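Local structure of serpin B3 (Homo sapiens, 2ZV6) at residues Ser47-Val52 with Leu185-Ala190; Tyr192-Trp197 with Glu346-Gly351. The protein belongs to the serpin family of protease inhibitors and, unusually for that family, probably acts mainly on papain-like cysteine proteases through its mobile reactive loop. All coordinates share one frame; numbering follows the deposited sequence.

Both contacts use strand 185-193, which runs along the central beta-sheet A of the serpin fold. Contact 1 lies on the first part of the strand, where helix 42-54 packs against it. Contact 2 lies at the strand's C-terminal end and in the loop beyond, where it meets the end of strand 336-346. The centres of the two contacts are about 26 Å apart, on opposite sides of the chain's centre; the strand itself joins them, not a further contact. Residues 352-370, which follow contact 2 directly and contain most of the reactive loop, are not modelled. In inhibitory serpins the cleaved loop inserts between these two strands, first near contact 2 and then past contact 1.

Contact 1 (Ser47-Val52 with Leu185-Ala190); sequences SALGMV and LVLVNA
Leu-187 points from strand 185-193 into the side of helix 42-54, in the region of the serpin fold known as the shutter. Leu-187 CD2 lies 3.4 Å from Val-52 CG2 and 4.1 Å from Ala-48 CB. The same Leu-187 CD2 comes within 3.3 Å of the backbone oxygen Ala-48 O. The other methyl faces Met-51, with Leu-187 CD1 4.4 Å from Met-51 SD. CG of Leu-187 is anti to the backbone N (chi1 -175°), which turns the branch toward the helix. One turn of helix thus receives the leucine between Ala-48, Met-51 and Val-52. No hydrogen bond crosses the contact. The two segment axes approach to 9.5 Å and run at 149° to each other.

Further out, Asn-116 of strand 112-121 touches Ala-48, Met-51 and Leu-187. Val-188 points the other way, onto Ile-158 and Trp-161 of helix 151-165, so the sheet is covered on both faces. On the helix, Met-51 O accepts a hydrogen bond from Tyr-130 OH. Two residues along the strand from Leu-187, Asn-189 brings its amide to the same alanine, with Asn-189 ND2 3.4 Å from Ala-48 CB.

Contact 2 (Tyr192-Trp197 with Glu346-Gly351); sequences YFKGQW and EVTEEG
Tyr-192 OH gives a hydrogen bond of 3.0 Å to Glu-346 OE2. The carboxylate oxygen sits at the edge of the ring, near its plane, while the ring and carboxylate planes stand 87° apart. Beside this pair the backbones join directly: Glu-346 N bonds to Phe-193 O at 3.0 Å. A water spans the next step, accepting from Gly-195 N at 2.8 Å and donating to Glu-346 O at 2.7 Å. The chains close in again at Gln-196 and Gly-351.

The closely packed side holds the indole of Trp-197 and Val-347. Trp-197 CZ2 lies 4.3 Å from Val-347 CG1, and the edge of the indole also meets the backbone of Thr-348 and Glu-349. Tyr-247 stacks on the indole, and Met-224 and Met-254 touch both Trp-197 and Val-347.

The other side is looser and partly exposed. The aliphatic chain of Lys-194 crosses Glu-346, with Lys-194 CD 3.6 Å from Glu-346 CB. Lys-194 NZ stays too far from Glu-346 OE2 for a salt bridge. Gln-196 and Glu-350 cross at a slant, with Gln-196 NE2 2.6 Å from Glu-350 OE2 at an angle too poor for a hydrogen bond. The backbone of Trp-197 faces this end, and a weak bond from Trp-197 N to Glu-350 O at 3.4 Å joins the chains here. The arrangement is that of the serpin breach, where sheet A first opens to admit the reactive loop.

Contact 1 (Ser47-Val52 with Leu185-Ala190)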
loop_
_atom_site.group_PDB
_atom_site.type_symbol
_atom_site.label_atom_id
_atom_site.label_comp_id
_atom_site.label_asym_id
_atom_site.label_seq_id
_atom_site.Cartn_x
_atom_site.Cartn_y
_atom_site.Cartn_z
ATOM N N SER A 47 2.281 -0.955 -9.262
ATOM C CA SER A 47 2.499 -2.113 -10.130
ATOM C C SER A 47 1.208 -2.522 -10.814
ATOM O O SER A 47 1.183 -2.772 -12.019
ATOM C CB SER A 47 3.048 -3.292 -9.318
ATOM O OG SER A 47 2.066 -3.814 -8.439
ATOM N N ALA A 48 0.141 -2.600 -10.028
ATOM C CA ALA A 48 -1.158 -2.964 -10.548
ATOM C C ALA A 48 -1.419 -2.169 -11.843
ATOM O O ALA A 48 -1.940 -2.703 -12.831
ATOM C CB ALA A 48 -2.219 -2.659 -9.495
ATOM N N LEU A 49 -1.020 -0.901 -11.833
ATOM C CA LEU A 49 -1.198 -0.003 -12.973
ATOM C C LEU A 49 -0.166 -0.186 -14.068
ATOM O O LEU A 49 -0.417 0.169 -15.220
ATOM C CB LEU A 49 -1.140 1.450 -12.514
ATOM C CG LEU A 49 -2.171 1.895 -11.482
ATOM C CD1 LEU A 49 -2.334 3.408 -11.562
ATOM C CD2 LEU A 49 -3.490 1.190 -11.735
ATOM N N GLY A 50 1.009 -0.696 -13.704
ATOM C CA GLY A 50 2.047 -0.923 -14.694
ATOM C C GLY A 50 1.688 -2.146 -15.524
ATOM O O GLY A 50 2.098 -2.269 -16.683
ATOM N N MET A 51 0.913 -3.043 -14.918
ATOM C CA MET A 51 0.489 -4.267 -15.576
ATOM C C MET A 51 -0.571 -3.860 -16.585
ATOM O O MET A 51 -0.571 -4.308 -17.735
ATOM C CB MET A 51 -0.069 -5.254 -14.535
ATOM C CG MET A 51 -1.302 -6.045 -14.955
ATOM S SD MET A 51 -2.367 -6.454 -13.542
ATOM C CE MET A 51 -2.829 -8.141 -13.913
ATOM N N VAL A 52 -1.465 -2.982 -16.156
ATOM C CA VAL A 52 -2.515 -2.506 -17.032
ATOM C C VAL A 52 -1.899 -1.625 -18.097
ATOM O O VAL A 52 -2.228 -1.753 -19.270
ATOM C CB VAL A 52 -3.542 -1.700 -16.258
ATOM C CG1 VAL A 52 -4.122 -0.621 -17.136
ATOM C CG2 VAL A 52 -4.616 -2.626 -15.737
ATOM N N LEU A 185 -13.979 -4.727 -17.112
ATOM C CA LEU A 185 -12.744 -5.018 -16.395
ATOM C C LEU A 185 -12.873 -4.701 -14.910
ATOM O O LEU A 185 -13.797 -4.009 -14.489
ATOM C CB LEU A 185 -11.601 -4.186 -16.996
ATOM C CG LEU A 185 -10.203 -4.781 -17.159
ATOM C CD1 LEU A 185 -10.262 -6.303 -17.051
ATOM C CD2 LEU A 185 -9.629 -4.341 -18.506
ATOM N N VAL A 186 -11.929 -5.213 -14.127
ATOM C CA VAL A 186 -11.893 -5.002 -12.681
ATOM C C VAL A 186 -10.513 -5.382 -12.150
ATOM O O VAL A 186 -10.183 -6.561 -12.021
ATOM C CB VAL A 186 -12.928 -5.873 -11.922
ATOM C CG1 VAL A 186 -12.682 -5.766 -10.426
ATOM C CG2 VAL A 186 -14.335 -5.436 -12.239
ATOM N N LEU A 187 -9.707 -4.380 -11.842
ATOM C CA LEU A 187 -8.374 -4.620 -11.323
ATOM C C LEU A 187 -8.456 -4.852 -9.824
ATOM O O LEU A 187 -8.969 -4.010 -9.087
ATOM C CB LEU A 187 -7.473 -3.418 -11.610
ATOM C CG LEU A 187 -5.990 -3.503 -11.240
ATOM C CD1 LEU A 187 -5.558 -4.940 -10.985
ATOM C CD2 LEU A 187 -5.179 -2.924 -12.382
ATOM N N VAL A 188 -7.968 -6.006 -9.377
ATOM C CA VAL A 188 -7.965 -6.335 -7.954
ATOM C C VAL A 188 -6.550 -6.166 -7.439
ATOM O O VAL A 188 -5.593 -6.540 -8.116
ATOM C CB VAL A 188 -8.414 -7.773 -7.695
ATOM C CG1 VAL A 188 -7.670 -8.345 -6.489
ATOM C CG2 VAL A 188 -9.925 -7.797 -7.467
ATOM N N ASN A 189 -6.420 -5.615 -6.236
ATOM C CA ASN A 189 -5.104 -5.366 -5.662
ATOM C C ASN A 189 -5.075 -5.524 -4.151
ATOM O O ASN A 189 -4.881 -4.546 -3.430
ATOM C CB ASN A 189 -4.650 -3.951 -6.036
ATOM C CG ASN A 189 -3.149 -3.793 -6.019
ATOM O OD1 ASN A 189 -2.410 -4.769 -5.875
ATOM N ND2 ASN A 189 -2.686 -2.551 -6.167
ATOM N N ALA A 190 -5.276 -6.750 -3.674
ATOM C CA ALA A 190 -5.239 -7.027 -2.240
ATOM C C ALA A 190 -3.783 -7.286 -1.833
ATOM O O ALA A 190 -2.946 -7.632 -2.672
ATOM C CB ALA A 190 -6.109 -8.233 -1.907
#

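Contact 2 (Tyr192-Trp197 with Glu346-Gly351)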
loop_
_atom_site.group_PDB
_atom_site.type_symbol
_atom_site.label_atom_id
_atom_site.label_comp_id
_atom_site.label_asym_id
_atom_site.label_seq_id
_atom_site.Cartn_x
_atom_site.Cartn_y
_atom_site.Cartn_z
ATOM N N TYR A 192 -1.330 -8.452 1.897
ATOM C CA TYR A 192 -1.183 -8.718 3.319
ATOM C C TYR A 192 0.284 -8.796 3.731
ATOM O O TYR A 192 1.112 -9.335 3.000
ATOM C CB TYR A 192 -1.871 -10.030 3.690
ATOM C CG TYR A 192 -1.477 -10.486 5.063
ATOM C CD1 TYR A 192 -2.271 -10.189 6.166
ATOM C CD2 TYR A 192 -0.265 -11.146 5.277
ATOM C CE1 TYR A 192 -1.868 -10.530 7.451
ATOM C CE2 TYR A 192 0.147 -11.490 6.554
ATOM C CZ TYR A 192 -0.656 -11.179 7.638
ATOM O OH TYR A 192 -0.243 -11.508 8.907
ATOM N N PHE A 193 0.595 -8.277 4.916
ATOM C CA PHE A 193 1.966 -8.310 5.409
ATOM C C PHE A 193 2.087 -8.285 6.931
ATOM O O PHE A 193 1.348 -7.586 7.623
ATOM C CB PHE A 193 2.761 -7.151 4.821
ATOM C CG PHE A 193 4.164 -7.066 5.328
ATOM C CD1 PHE A 193 4.447 -6.413 6.523
ATOM C CD2 PHE A 193 5.212 -7.600 4.594
ATOM C CE1 PHE A 193 5.757 -6.290 6.979
ATOM C CE2 PHE A 193 6.526 -7.482 5.038
ATOM C CZ PHE A 193 6.801 -6.824 6.234
ATOM N N LYS A 194 3.043 -9.057 7.436
ATOM C CA LYS A 194 3.301 -9.156 8.869
ATOM C C LYS A 194 4.751 -9.576 9.060
ATOM O O LYS A 194 5.084 -10.753 8.929
ATOM C CB LYS A 194 2.372 -10.194 9.507
ATOM C CG LYS A 194 2.665 -10.463 10.972
ATOM C CD LYS A 194 1.438 -10.996 11.695
ATOM C CE LYS A 194 1.811 -12.070 12.711
ATOM N NZ LYS A 194 0.638 -12.913 13.096
ATOM N N GLY A 195 5.611 -8.611 9.363
ATOM C CA GLY A 195 7.016 -8.920 9.543
ATOM C C GLY A 195 7.428 -9.236 10.971
ATOM O O GLY A 195 6.691 -8.965 11.924
ATOM N N GLN A 196 8.616 -9.824 11.106
ATOM C CA GLN A 196 9.176 -10.191 12.404
ATOM C C GLN A 196 10.297 -9.227 12.761
ATOM O O GLN A 196 11.306 -9.132 12.056
ATOM C CB GLN A 196 9.717 -11.626 12.368
ATOM C CG GLN A 196 8.637 -12.694 12.263
ATOM C CD GLN A 196 8.555 -13.574 13.498
ATOM O OE1 GLN A 196 9.575 -13.996 14.040
ATOM N NE2 GLN A 196 7.335 -13.857 13.948
ATOM N N TRP A 197 10.109 -8.521 13.866
ATOM C CA TRP A 197 11.073 -7.541 14.347
ATOM C C TRP A 197 12.473 -8.076 14.593
ATOM O O TRP A 197 12.652 -9.122 15.219
ATOM C CB TRP A 197 10.568 -6.915 15.641
ATOM C CG TRP A 197 9.343 -6.134 15.441
ATOM C CD1 TRP A 197 8.146 -6.307 16.072
ATOM C CD2 TRP A 197 9.173 -5.041 14.537
ATOM N NE1 TRP A 197 7.234 -5.383 15.615
ATOM C CE2 TRP A 197 7.839 -4.594 14.671
ATOM C CE3 TRP A 197 10.018 -4.394 13.625
ATOM C CZ2 TRP A 197 7.328 -3.526 13.924
ATOM C CZ3 TRP A 197 9.508 -3.331 12.882
ATOM C CH2 TRP A 197 8.176 -2.909 13.037
ATOM N N GLU A 346 -0.100 -6.289 9.963
ATOM C CA GLU A 346 -0.251 -6.627 11.364
ATOM C C GLU A 346 1.071 -6.399 12.087
ATOM O O GLU A 346 2.128 -6.868 11.655
ATOM C CB GLU A 346 -0.694 -8.086 11.511
ATOM C CG GLU A 346 -2.113 -8.278 12.049
ATOM C CD GLU A 346 -2.708 -9.620 11.641
ATOM O OE1 GLU A 346 -3.623 -10.121 12.333
ATOM O OE2 GLU A 346 -2.254 -10.175 10.620
ATOM N N VAL A 347 1.012 -5.654 13.181
ATOM C CA VAL A 347 2.209 -5.386 13.949
ATOM C C VAL A 347 2.165 -6.214 15.216
ATOM O O VAL A 347 1.251 -6.086 16.034
ATOM C CB VAL A 347 2.320 -3.908 14.302
ATOM C CG1 VAL A 347 3.327 -3.719 15.420
ATOM C CG2 VAL A 347 2.749 -3.130 13.074
ATOM N N THR A 348 3.166 -7.072 15.361
ATOM C CA THR A 348 3.262 -7.951 16.510
ATOM C C THR A 348 4.606 -7.808 17.216
ATOM O O THR A 348 5.488 -7.083 16.760
ATOM C CB THR A 348 3.076 -9.415 16.081
ATOM O OG1 THR A 348 2.948 -10.238 17.244
ATOM C CG2 THR A 348 4.269 -9.883 15.249
ATOM N N GLU A 349 4.752 -8.514 18.330
ATOM C CA GLU A 349 5.981 -8.481 19.114
ATOM C C GLU A 349 7.078 -9.385 18.545
ATOM O O GLU A 349 8.181 -8.924 18.249
ATOM C CB GLU A 349 5.684 -8.896 20.554
ATOM C CG GLU A 349 4.279 -9.432 20.765
ATOM C CD GLU A 349 3.540 -8.708 21.873
ATOM O OE1 GLU A 349 2.500 -9.228 22.328
ATOM O OE2 GLU A 349 4.002 -7.621 22.287
ATOM N N GLU A 350 6.759 -10.668 18.391
ATOM C CA GLU A 350 7.687 -11.685 17.889
ATOM C C GLU A 350 8.688 -11.310 16.784
ATOM O O GLU A 350 8.347 -10.647 15.799
ATOM C CB GLU A 350 6.895 -12.914 17.441
ATOM C CG GLU A 350 5.417 -12.657 17.269
ATOM C CD GLU A 350 4.804 -13.561 16.229
ATOM O OE1 GLU A 350 4.108 -14.521 16.623
ATOM O OE2 GLU A 350 5.020 -13.315 15.021
ATOM N N GLY A 351 9.928 -11.773 16.968
ATOM C CA GLY A 351 11.005 -11.515 16.025
ATOM C C GLY A 351 12.215 -12.409 16.259
ATOM O O GLY A 351 13.353 -11.891 16.313
HETATM O O HOH W 1 4.604 -6.320 10.690
#